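Local coordinates for protein Glucanase/chitosanase (Paenibacillus fukuinensis, PDB 4ZY9) that probably hydrolyses beta-glycosidic bonds in chitosan and glucan as a whole enzyme, of which this chain is one chitosan-binding CBM32 module, at residues G44-W49 against T120-P125; T37-A42 against Y128-F133; S74-V79 against R116-V121. The protein carries 1 engineered substitution. One frame throughout, in Å; residues are numbered along the deposited sequence.

Contact 1 of 3, residues G44-W49 against T120-P125; sequences GVDPQW and TVRGTP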
loop_
_atom_site.group_PDB
_atom_site.type_symbol
_atom_site.label_atom_id
_atom_site.label_comp_id
_atom_site.label_asym_id
_atom_site.label_seq_id
_atom_site.Cartn_x
_atom_site.Cartn_y
_atom_site.Cartn_z
ATOM N N GLY A 44 -1.703 -2.608 -17.331
ATOM C CA GLY A 44 -2.238 -1.740 -18.381
ATOM C C GLY A 44 -3.355 -0.790 -18.014
ATOM O O GLY A 44 -3.918 -0.141 -18.918
ATOM N N VAL A 45 -3.715 -0.643 -16.759
ATOM C CA VAL A 45 -4.892 0.051 -16.367
ATOM C C VAL A 45 -4.660 0.844 -15.113
ATOM O O VAL A 45 -4.160 0.341 -14.072
ATOM C CB VAL A 45 -6.036 -0.917 -16.036
ATOM C CG1 VAL A 45 -7.247 -0.267 -15.435
ATOM C CG2 VAL A 45 -6.491 -1.777 -17.197
ATOM N N ASP A 46 -4.974 2.145 -15.186
ATOM C CA ASP A 46 -4.914 3.066 -14.056
ATOM C C ASP A 46 -6.285 3.430 -13.604
ATOM O O ASP A 46 -7.206 3.539 -14.504
ATOM C CB ASP A 46 -4.173 4.348 -14.495
ATOM C CG ASP A 46 -2.781 4.035 -14.972
ATOM O OD1 ASP A 46 -2.016 3.369 -14.218
ATOM O OD2 ASP A 46 -2.427 4.398 -16.097
ATOM N N PRO A 47 -6.571 3.674 -12.361
ATOM C CA PRO A 47 -5.641 3.517 -11.226
ATOM C C PRO A 47 -5.630 2.106 -10.723
ATOM O O PRO A 47 -6.392 1.234 -11.156
ATOM C CB PRO A 47 -6.267 4.443 -10.153
ATOM C CG PRO A 47 -7.800 4.216 -10.357
ATOM C CD PRO A 47 -7.921 4.082 -11.886
ATOM N N GLN A 48 -4.760 1.800 -9.789
ATOM C CA GLN A 48 -4.788 0.604 -8.972
ATOM C C GLN A 48 -4.525 0.927 -7.554
ATOM O O GLN A 48 -3.918 1.967 -7.259
ATOM C CB GLN A 48 -3.800 -0.466 -9.451
ATOM C CG GLN A 48 -3.988 -0.847 -10.885
ATOM C CD GLN A 48 -5.247 -1.655 -11.225
ATOM O OE1 GLN A 48 -5.633 -1.700 -12.454
ATOM N NE2 GLN A 48 -5.776 -2.376 -10.324
ATOM N N TRP A 49 -4.879 0.122 -6.629
ATOM C CA TRP A 49 -4.725 0.402 -5.154
ATOM C C TRP A 49 -4.615 -0.843 -4.380
ATOM O O TRP A 49 -5.101 -1.929 -4.824
ATOM C CB TRP A 49 -5.825 1.375 -4.663
ATOM C CG TRP A 49 -7.230 0.901 -4.869
ATOM C CD1 TRP A 49 -8.075 1.330 -5.859
ATOM C CD2 TRP A 49 -7.922 -0.124 -4.161
ATOM N NE1 TRP A 49 -9.254 0.691 -5.800
ATOM C CE2 TRP A 49 -9.259 -0.190 -4.757
ATOM C CE3 TRP A 49 -7.632 -0.903 -3.089
ATOM C CZ2 TRP A 49 -10.225 -1.107 -4.318
ATOM C CZ3 TRP A 49 -8.636 -1.892 -2.689
ATOM C CH2 TRP A 49 -9.875 -1.933 -3.284
ATOM N N THR A 120 -2.035 6.230 -9.476
ATOM C CA THR A 120 -2.656 6.749 -10.678
ATOM C C THR A 120 -1.808 6.802 -11.906
ATOM O O THR A 120 -2.376 6.873 -13.036
ATOM C CB THR A 120 -3.332 8.131 -10.431
ATOM O OG1 THR A 120 -2.284 9.017 -10.076
ATOM C CG2 THR A 120 -4.408 8.092 -9.370
ATOM N N VAL A 121 -0.497 6.820 -11.795
ATOM C CA VAL A 121 0.402 6.827 -12.935
ATOM C C VAL A 121 1.508 5.766 -12.656
ATOM O O VAL A 121 2.132 5.792 -11.567
ATOM C CB VAL A 121 1.090 8.175 -13.273
ATOM C CG1 VAL A 121 1.952 8.077 -14.507
ATOM C CG2 VAL A 121 0.009 9.306 -13.429
ATOM N N ARG A 122 1.738 4.891 -13.609
ATOM C CA ARG A 122 2.763 3.940 -13.564
ATOM C C ARG A 122 4.080 4.407 -14.137
ATOM O O ARG A 122 4.140 5.174 -15.108
ATOM C CB ARG A 122 2.365 2.690 -14.377
ATOM C CG ARG A 122 1.241 1.884 -13.717
ATOM C CD ARG A 122 0.585 0.875 -14.702
ATOM N NE ARG A 122 -0.305 1.599 -15.632
ATOM C CZ ARG A 122 -0.343 1.444 -16.942
ATOM N NH1 ARG A 122 0.389 0.524 -17.550
ATOM N NH2 ARG A 122 -1.172 2.263 -17.615
ATOM N N GLY A 123 5.152 3.921 -13.538
ATOM C CA GLY A 123 6.495 4.166 -14.052
ATOM C C GLY A 123 6.874 3.265 -15.198
ATOM O O GLY A 123 8.045 3.525 -15.818
ATOM N N THR A 124 6.126 2.234 -15.473
ATOM C CA THR A 124 6.377 1.254 -16.530
ATOM C C THR A 124 5.072 1.059 -17.281
ATOM O O THR A 124 4.034 1.450 -16.881
ATOM C CB THR A 124 6.848 -0.092 -15.967
ATOM O OG1 THR A 124 5.724 -0.798 -15.422
ATOM C CG2 THR A 124 8.003 0.074 -14.949
ATOM N N PRO A 125 5.122 0.265 -18.402
ATOM C CA PRO A 125 3.864 -0.064 -19.111
ATOM C C PRO A 125 3.146 -1.224 -18.583
ATOM O O PRO A 125 2.199 -1.763 -19.211
ATOM C CB PRO A 125 4.294 -0.318 -20.546
ATOM C CG PRO A 125 5.747 -0.545 -20.470
ATOM C CD PRO A 125 6.298 -0.153 -19.164
HETATM O O HOH W 1 0.115 5.210 -16.068
#

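Contact 2 of 3, residues T37-A42 against Y128-F133; sequences TRWASA and YSLWEF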
loop_
_atom_site.group_PDB
_atom_site.type_symbol
_atom_site.label_atom_id
_atom_site.label_comp_id
_atom_site.label_asym_id
_atom_site.label_seq_id
_atom_site.Cartn_x
_atom_site.Cartn_y
_atom_site.Cartn_z
ATOM N N THR A 37 8.011 -12.483 -2.367
ATOM C CA THR A 37 6.615 -12.580 -2.826
ATOM C C THR A 37 6.132 -11.129 -2.993
ATOM O O THR A 37 6.657 -10.200 -2.348
ATOM C CB THR A 37 5.735 -13.227 -1.763
ATOM O OG1 THR A 37 5.805 -12.370 -0.559
ATOM C CG2 THR A 37 6.064 -14.602 -1.491
ATOM N N ARG A 38 5.196 -10.930 -3.890
ATOM C CA ARG A 38 4.649 -9.566 -4.117
ATOM C C ARG A 38 3.199 -9.613 -4.534
ATOM O O ARG A 38 2.750 -10.585 -5.173
ATOM C CB ARG A 38 5.499 -8.894 -5.220
ATOM C CG ARG A 38 5.553 -9.598 -6.604
ATOM C CD ARG A 38 6.583 -8.967 -7.442
ATOM N NE ARG A 38 6.755 -9.756 -8.669
ATOM C CZ ARG A 38 6.146 -9.546 -9.825
ATOM N NH1 ARG A 38 5.393 -8.453 -10.016
ATOM N NH2 ARG A 38 6.377 -10.340 -10.857
ATOM N N TRP A 39 2.476 -8.563 -4.148
ATOM C CA TRP A 39 1.248 -8.215 -4.863
ATOM C C TRP A 39 1.633 -7.679 -6.220
ATOM O O TRP A 39 2.589 -6.891 -6.342
ATOM C CB TRP A 39 0.501 -7.126 -4.089
ATOM C CG TRP A 39 -0.570 -6.499 -4.866
ATOM C CD1 TRP A 39 -1.762 -7.154 -5.340
ATOM C CD2 TRP A 39 -0.674 -5.140 -5.303
ATOM N NE1 TRP A 39 -2.506 -6.255 -6.020
ATOM C CE2 TRP A 39 -1.909 -5.003 -6.022
ATOM C CE3 TRP A 39 0.133 -3.993 -5.173
ATOM C CZ2 TRP A 39 -2.382 -3.800 -6.508
ATOM C CZ3 TRP A 39 -0.293 -2.834 -5.694
ATOM C CH2 TRP A 39 -1.539 -2.720 -6.359
ATOM N N ALA A 40 0.848 -8.010 -7.230
ATOM C CA ALA A 40 0.959 -7.325 -8.556
ATOM C C ALA A 40 -0.485 -7.136 -9.021
ATOM O O ALA A 40 -1.293 -8.110 -8.950
ATOM C CB ALA A 40 1.745 -8.168 -9.541
ATOM N N SER A 41 -0.804 -5.975 -9.511
ATOM C CA SER A 41 -2.160 -5.675 -10.014
ATOM C C SER A 41 -2.301 -6.208 -11.425
ATOM O O SER A 41 -1.347 -6.615 -12.092
ATOM C CB SER A 41 -2.301 -4.104 -10.077
ATOM O OG SER A 41 -1.588 -3.513 -11.089
ATOM N N ALA A 42 -3.536 -6.089 -11.956
ATOM C CA ALA A 42 -3.673 -6.207 -13.387
ATOM C C ALA A 42 -2.846 -5.216 -14.092
ATOM O O ALA A 42 -2.618 -4.126 -13.549
ATOM C CB ALA A 42 -5.141 -6.051 -13.796
ATOM N N TYR A 128 1.142 -2.361 -11.250
ATOM C CA TYR A 128 1.628 -1.851 -9.997
ATOM C C TYR A 128 2.022 -3.046 -9.150
ATOM O O TYR A 128 1.180 -3.984 -9.056
ATOM C CB TYR A 128 0.611 -0.998 -9.263
ATOM C CG TYR A 128 0.107 0.216 -9.952
ATOM C CD1 TYR A 128 -0.801 0.169 -11.012
ATOM C CD2 TYR A 128 0.508 1.471 -9.492
ATOM C CE1 TYR A 128 -1.271 1.337 -11.608
ATOM C CE2 TYR A 128 0.021 2.565 -10.106
ATOM C CZ TYR A 128 -0.851 2.524 -11.155
ATOM O OH TYR A 128 -1.291 3.747 -11.736
ATOM N N SER A 129 3.212 -3.062 -8.551
ATOM C CA SER A 129 3.593 -4.255 -7.773
ATOM C C SER A 129 4.530 -3.920 -6.621
ATOM O O SER A 129 5.456 -3.124 -6.754
ATOM C CB SER A 129 4.283 -5.241 -8.704
ATOM O OG SER A 129 4.640 -6.405 -8.055
ATOM N N LEU A 130 4.188 -4.481 -5.452
ATOM C CA LEU A 130 4.843 -4.259 -4.182
ATOM C C LEU A 130 5.306 -5.567 -3.585
ATOM O O LEU A 130 4.445 -6.432 -3.318
ATOM C CB LEU A 130 3.948 -3.567 -3.200
ATOM C CG LEU A 130 3.666 -2.100 -3.451
ATOM C CD1 LEU A 130 2.432 -1.610 -2.765
ATOM C CD2 LEU A 130 4.885 -1.222 -3.108
ATOM N N TRP A 131 6.611 -5.702 -3.281
ATOM C CA TRP A 131 7.100 -6.749 -2.450
ATOM C C TRP A 131 6.591 -6.672 -1.043
ATOM O O TRP A 131 6.265 -7.692 -0.416
ATOM C CB TRP A 131 8.689 -6.778 -2.447
ATOM C CG TRP A 131 9.368 -6.873 -3.754
ATOM C CD1 TRP A 131 10.066 -5.877 -4.313
ATOM C CD2 TRP A 131 9.499 -8.050 -4.609
ATOM N NE1 TRP A 131 10.610 -6.334 -5.492
ATOM C CE2 TRP A 131 10.215 -7.637 -5.723
ATOM C CE3 TRP A 131 9.003 -9.360 -4.559
ATOM C CZ2 TRP A 131 10.565 -8.559 -6.728
ATOM C CZ3 TRP A 131 9.331 -10.197 -5.607
ATOM C CH2 TRP A 131 10.037 -9.751 -6.683
ATOM N N GLU A 132 6.675 -5.452 -0.492
ATOM C CA GLU A 132 6.423 -5.240 0.868
ATOM C C GLU A 132 5.731 -3.865 1.082
ATOM O O GLU A 132 6.082 -2.886 0.420
ATOM C CB GLU A 132 7.649 -5.305 1.772
ATOM C CG GLU A 132 8.392 -6.613 1.641
ATOM C CD GLU A 132 9.781 -6.631 2.340
ATOM O OE1 GLU A 132 10.682 -5.992 1.807
ATOM O OE2 GLU A 132 9.876 -7.225 3.389
ATOM N N PHE A 133 4.787 -3.802 2.011
ATOM C CA PHE A 133 4.103 -2.557 2.438
ATOM C C PHE A 133 4.003 -2.655 3.943
ATOM O O PHE A 133 3.326 -3.583 4.437
ATOM C CB PHE A 133 2.725 -2.584 1.734
ATOM C CG PHE A 133 1.839 -1.409 1.888
ATOM C CD1 PHE A 133 1.826 -0.544 3.015
ATOM C CD2 PHE A 133 0.792 -1.191 0.959
ATOM C CE1 PHE A 133 0.861 0.456 3.163
ATOM C CE2 PHE A 133 -0.167 -0.215 1.164
ATOM C CZ PHE A 133 -0.121 0.629 2.240
#

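Contact 3 of 3, residues S74-V79 against R116-V121; sequences SYTIQV and RMHGTV. Engineered in segment 116-121: M117 (natural residue Val).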
loop_
_atom_site.group_PDB
_atom_site.type_symbol
_atom_site.label_atom_id
_atom_site.label_comp_id
_atom_site.label_asym_id
_atom_site.label_seq_id
_atom_site.Cartn_x
_atom_site.Cartn_y
_atom_site.Cartn_z
ATOM N N SER A 74 2.950 8.215 -9.833
ATOM C CA SER A 74 2.026 9.021 -9.119
ATOM C C SER A 74 1.267 8.162 -8.160
ATOM O O SER A 74 0.639 7.208 -8.692
ATOM C CB SER A 74 1.030 9.840 -10.014
ATOM O OG SER A 74 1.713 10.823 -10.769
ATOM N N TYR A 75 1.274 8.438 -6.898
ATOM C CA TYR A 75 0.434 7.709 -5.897
ATOM C C TYR A 75 0.229 8.539 -4.738
ATOM O O TYR A 75 0.960 9.566 -4.487
ATOM C CB TYR A 75 1.027 6.385 -5.530
ATOM C CG TYR A 75 2.351 6.486 -4.749
ATOM C CD1 TYR A 75 2.294 6.412 -3.360
ATOM C CD2 TYR A 75 3.578 6.475 -5.375
ATOM C CE1 TYR A 75 3.482 6.493 -2.616
ATOM C CE2 TYR A 75 4.761 6.433 -4.620
ATOM C CZ TYR A 75 4.631 6.413 -3.250
ATOM O OH TYR A 75 5.768 6.415 -2.426
ATOM N N THR A 76 -0.749 8.161 -3.942
ATOM C CA THR A 76 -0.976 8.715 -2.608
ATOM C C THR A 76 -0.937 7.622 -1.583
ATOM O O THR A 76 -1.167 6.408 -1.901
ATOM C CB THR A 76 -2.368 9.441 -2.504
ATOM O OG1 THR A 76 -3.374 8.542 -2.983
ATOM C CG2 THR A 76 -2.433 10.673 -3.522
ATOM N N ILE A 77 -0.678 8.012 -0.375
ATOM C CA ILE A 77 -0.917 7.203 0.830
ATOM C C ILE A 77 -2.118 7.758 1.513
ATOM O O ILE A 77 -2.172 8.988 1.751
ATOM C CB ILE A 77 0.316 7.138 1.777
ATOM C CG1 ILE A 77 1.505 6.643 1.074
ATOM C CG2 ILE A 77 -0.043 6.324 3.011
ATOM C CD1 ILE A 77 1.382 5.210 0.612
ATOM N N GLN A 78 -3.080 6.921 1.838
ATOM C CA GLN A 78 -4.343 7.369 2.442
ATOM C C GLN A 78 -4.692 6.551 3.625
ATOM O O GLN A 78 -4.289 5.364 3.724
ATOM C CB GLN A 78 -5.465 7.299 1.431
ATOM C CG GLN A 78 -5.133 7.950 0.100
ATOM C CD GLN A 78 -6.233 7.820 -0.905
ATOM O OE1 GLN A 78 -7.075 6.937 -0.751
ATOM N NE2 GLN A 78 -6.118 8.489 -2.071
ATOM N N VAL A 79 -5.429 7.103 4.583
ATOM C CA VAL A 79 -5.835 6.391 5.774
ATOM C C VAL A 79 -7.349 6.543 5.932
ATOM O O VAL A 79 -7.920 7.591 5.607
ATOM C CB VAL A 79 -5.079 6.902 7.012
ATOM C CG1 VAL A 79 -3.575 6.504 6.925
ATOM C CG2 VAL A 79 -5.239 8.383 7.295
ATOM N N ARG A 116 -3.953 2.746 2.739
ATOM C CA ARG A 116 -4.010 2.482 1.334
ATOM C C ARG A 116 -2.891 3.151 0.564
ATOM O O ARG A 116 -2.586 4.320 0.831
ATOM C CB ARG A 116 -5.335 2.997 0.759
ATOM C CG ARG A 116 -5.627 2.632 -0.695
ATOM C CD ARG A 116 -7.083 2.675 -1.154
ATOM N NE ARG A 116 -7.575 4.049 -1.266
ATOM C CZ ARG A 116 -8.627 4.411 -2.038
ATOM N NH1 ARG A 116 -9.305 3.474 -2.670
ATOM N NH2 ARG A 116 -8.934 5.662 -2.146
HETATM N N MSE A 117 -2.365 2.460 -0.391
HETATM C CA MSE A 117 -1.536 3.043 -1.487
HETATM C C MSE A 117 -2.423 3.108 -2.694
HETATM O O MSE A 117 -2.950 2.045 -3.137
HETATM C CB MSE A 117 -0.359 2.158 -1.762
HETATM C CG MSE A 117 0.701 2.754 -2.695
HETATM SE SE MSE A 117 0.114 2.951 -4.608
HETATM C CE MSE A 117 -0.276 1.105 -5.038
ATOM N N HIS A 118 -2.783 4.288 -3.169
ATOM C CA HIS A 118 -3.615 4.493 -4.345
ATOM C C HIS A 118 -2.757 5.071 -5.458
ATOM O O HIS A 118 -2.204 6.146 -5.291
ATOM C CB HIS A 118 -4.818 5.412 -4.014
ATOM C CG HIS A 118 -5.788 5.535 -5.089
ATOM N ND1 HIS A 118 -5.628 6.390 -6.128
ATOM C CD2 HIS A 118 -6.897 4.813 -5.347
ATOM C CE1 HIS A 118 -6.624 6.223 -6.996
ATOM N NE2 HIS A 118 -7.396 5.266 -6.541
ATOM N N GLY A 119 -2.625 4.385 -6.524
ATOM C CA GLY A 119 -1.746 4.739 -7.568
ATOM C C GLY A 119 -2.453 5.149 -8.817
ATOM O O GLY A 119 -3.409 4.460 -9.281
ATOM N N THR A 120 -2.035 6.230 -9.476
ATOM C CA THR A 120 -2.656 6.749 -10.678
ATOM C C THR A 120 -1.808 6.802 -11.906
ATOM O O THR A 120 -2.376 6.873 -13.036
ATOM C CB THR A 120 -3.332 8.131 -10.431
ATOM O OG1 THR A 120 -2.284 9.017 -10.076
ATOM C CG2 THR A 120 -4.408 8.092 -9.370
ATOM N N VAL A 121 -0.497 6.820 -11.795
ATOM C CA VAL A 121 0.402 6.827 -12.935
ATOM C C VAL A 121 1.508 5.766 -12.656
ATOM O O VAL A 121 2.132 5.792 -11.567
ATOM C CB VAL A 121 1.090 8.175 -13.273
ATOM C CG1 VAL A 121 1.952 8.077 -14.507
ATOM C CG2 VAL A 121 0.009 9.306 -13.429
HETATM O O HOH W 2 -4.031 8.661 -5.653
#

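Contact 1 of 3, residues G44-W49 against T120-P125
R122 and D46 form a two-pronged salt bridge. R122 meets the carboxylate side-on, through NE and one terminal nitrogen. NE reaches D46 OD1 at 2.8 Å, and NH2 reaches D46 OD2 at 2.9 Å. Both N-H groups point almost straight at their oxygens, which lie close to the guanidinium plane. The fit is not coplanar, because the carboxylate is turned 39° from that plane. NE meets OD1 on the syn side but out of the carboxylate plane; NH2 meets OD2 from above that plane. D46 OD1 also takes a hydrogen bond from Y128 OH, and R122 NH1 bonds to Y126 O.

A water extends the polar network. It donates to D46 OD2 at 2.7 Å and accepts from R122 N at 3.0 Å.

The segments are mostly loop, at one end of the CBM32 beta-sandwich, a galactose-binding-like fold. Here strand 48-54 begins and strand 114-122 ends; these strands are neighbours in one sheet.

Packing is lighter. The backbone of G44 and V45 passes over one face of the R122 guanidinium, with V45 N above its centre. D46 CB lies 3.4 Å from T120 O. P47 follows a cis peptide bond, and its CB touches T120 CG2 at 4.2 Å.

Contact 2 of 3, residues T37-A42 against Y128-F133
R38 lays its aliphatic chain across the six-membered ring of W131. CD sits over the ring face, 3.7 Å from the ring centroid, in a CH-pi contact. The guanidinium does not stack: its plane is turned 68° from the indole. Its CZ is far from the ring, so any cation-pi attraction is weak. CG of R38 stands between the backbone N and the carbonyl carbon (chi1 59°), and the chain runs extended from there to NE. This carries NH1 past the indole to S129 OG, 2.9 Å away and within the guanidinium plane.

S129 OG relays this bond. It accepts from R38 NH1 and donates to W39 O at 2.7 Å. Its chi1 of -178° turns the hydroxyl back toward strand 39-40. W39 O also accepts L130 N, so two donors grip one carbonyl. The return bond from W39 N to L130 O is weak.

W39 and L130 lie on one face of the antiparallel pairing, A40 and S129 on the other. The W39 indole runs alongside Y128, and its CH2 touches Y128 CB at 4.0 Å. Y128 O lies over one indole face, offset toward the rim. L130 CD1 packs against W39 CE3 at 4.1 Å.

S41 and Y128 close the pairing with two bonds. S41 N gives a nearly straight bond to Y128 O. S41 OG accepts Y128 N at 3.0 Å and donates to A42 O. The same OG lies at the edge of the Y128 ring.

Strand 39-40 borders strand 129-136, whose other neighbour is strand 57-67. W39 and L130 pack on I50 of strand 48-54, in the facing sheet of the sandwich. W39 also touches the engineered M117 of strand 114-122, and its NE1 bonds to S19 O.

Contact 3 of 3, residues S74-V79 against R116-V121
S74 and V121 begin an antiparallel pairing of strands 75-80 and 114-122, inner strands of one sheet of the CBM32 beta-sandwich. The pairing opens with a classic beta bulge. T120 and V121 both face S74, and S74 O accepts T120 N at 3.0 Å and, more weakly, V121 N. S74 N is satisfied by V121 O. Beyond the bulge the register is regular. T76 and H118 exchange two backbone bonds, and Q78 and R116 exchange two more. In the non-hydrogen-bonded pairs, Y75 CA and I77 CA make C-H contacts to the carbonyls of H118 and R116.

The side chains divide between two faces. Y75, I77 and M117 point into the sandwich. M117 is an engineered selenomethionine in place of the natural Val. Its SE touches Y75 CB at 3.7 Å and approaches the ring obliquely, as a Met-aromatic contact. The buried phenol of Y75 finds its partner in D103, to which OH is hydrogen-bonded.

T76, Q78, R116 and H118 occupy the other face. T76 and H118 lie side by side. A water donates to H118 O and is hydrogen-bonded to H118 ND1 at 2.8 Å. In the T76 conformer given, it also meets T76 OG1. The Q78 amide plane is nearly parallel to the H118 imidazole, 4° apart. H118 CD2 lies over the centre of the R116 guanidinium. W49 and W89 each make a cation-pi contact with R116, and the W49 ring also meets the H118 ring.

R116 is bent at chi3 (72°), which brings NE and NH2 to one acceptor, Q78 OE1. NH2 comes in the amide plane on a lone pair, at 2.7 Å. NE approaches the same oxygen from above that plane, at 3.0 Å.

How the contacts relate
The three contacts lie 11 to 13 Å apart, centre to centre, in one beta-sandwich module. Contacts 1 and 3 share strand 114-122 and overlap at T120 and V121. Strands 48-54 and 75-80 flank that strand on its two edges, and Q48 O takes a bond from G119 N. Contact 2 belongs to the other sheet. Y128 joins contact 2 to the other two: beyond its tie to D46, its OH packs against G119, T120 and V121. F133 of contact 2 also meets the engineered M117 of contact 3 across the sandwich. Contact 2 joins the early strand 39-40 to the last strand, 129-136. Contacts 1 and 3 lie inside that loop, on the opposing sheet.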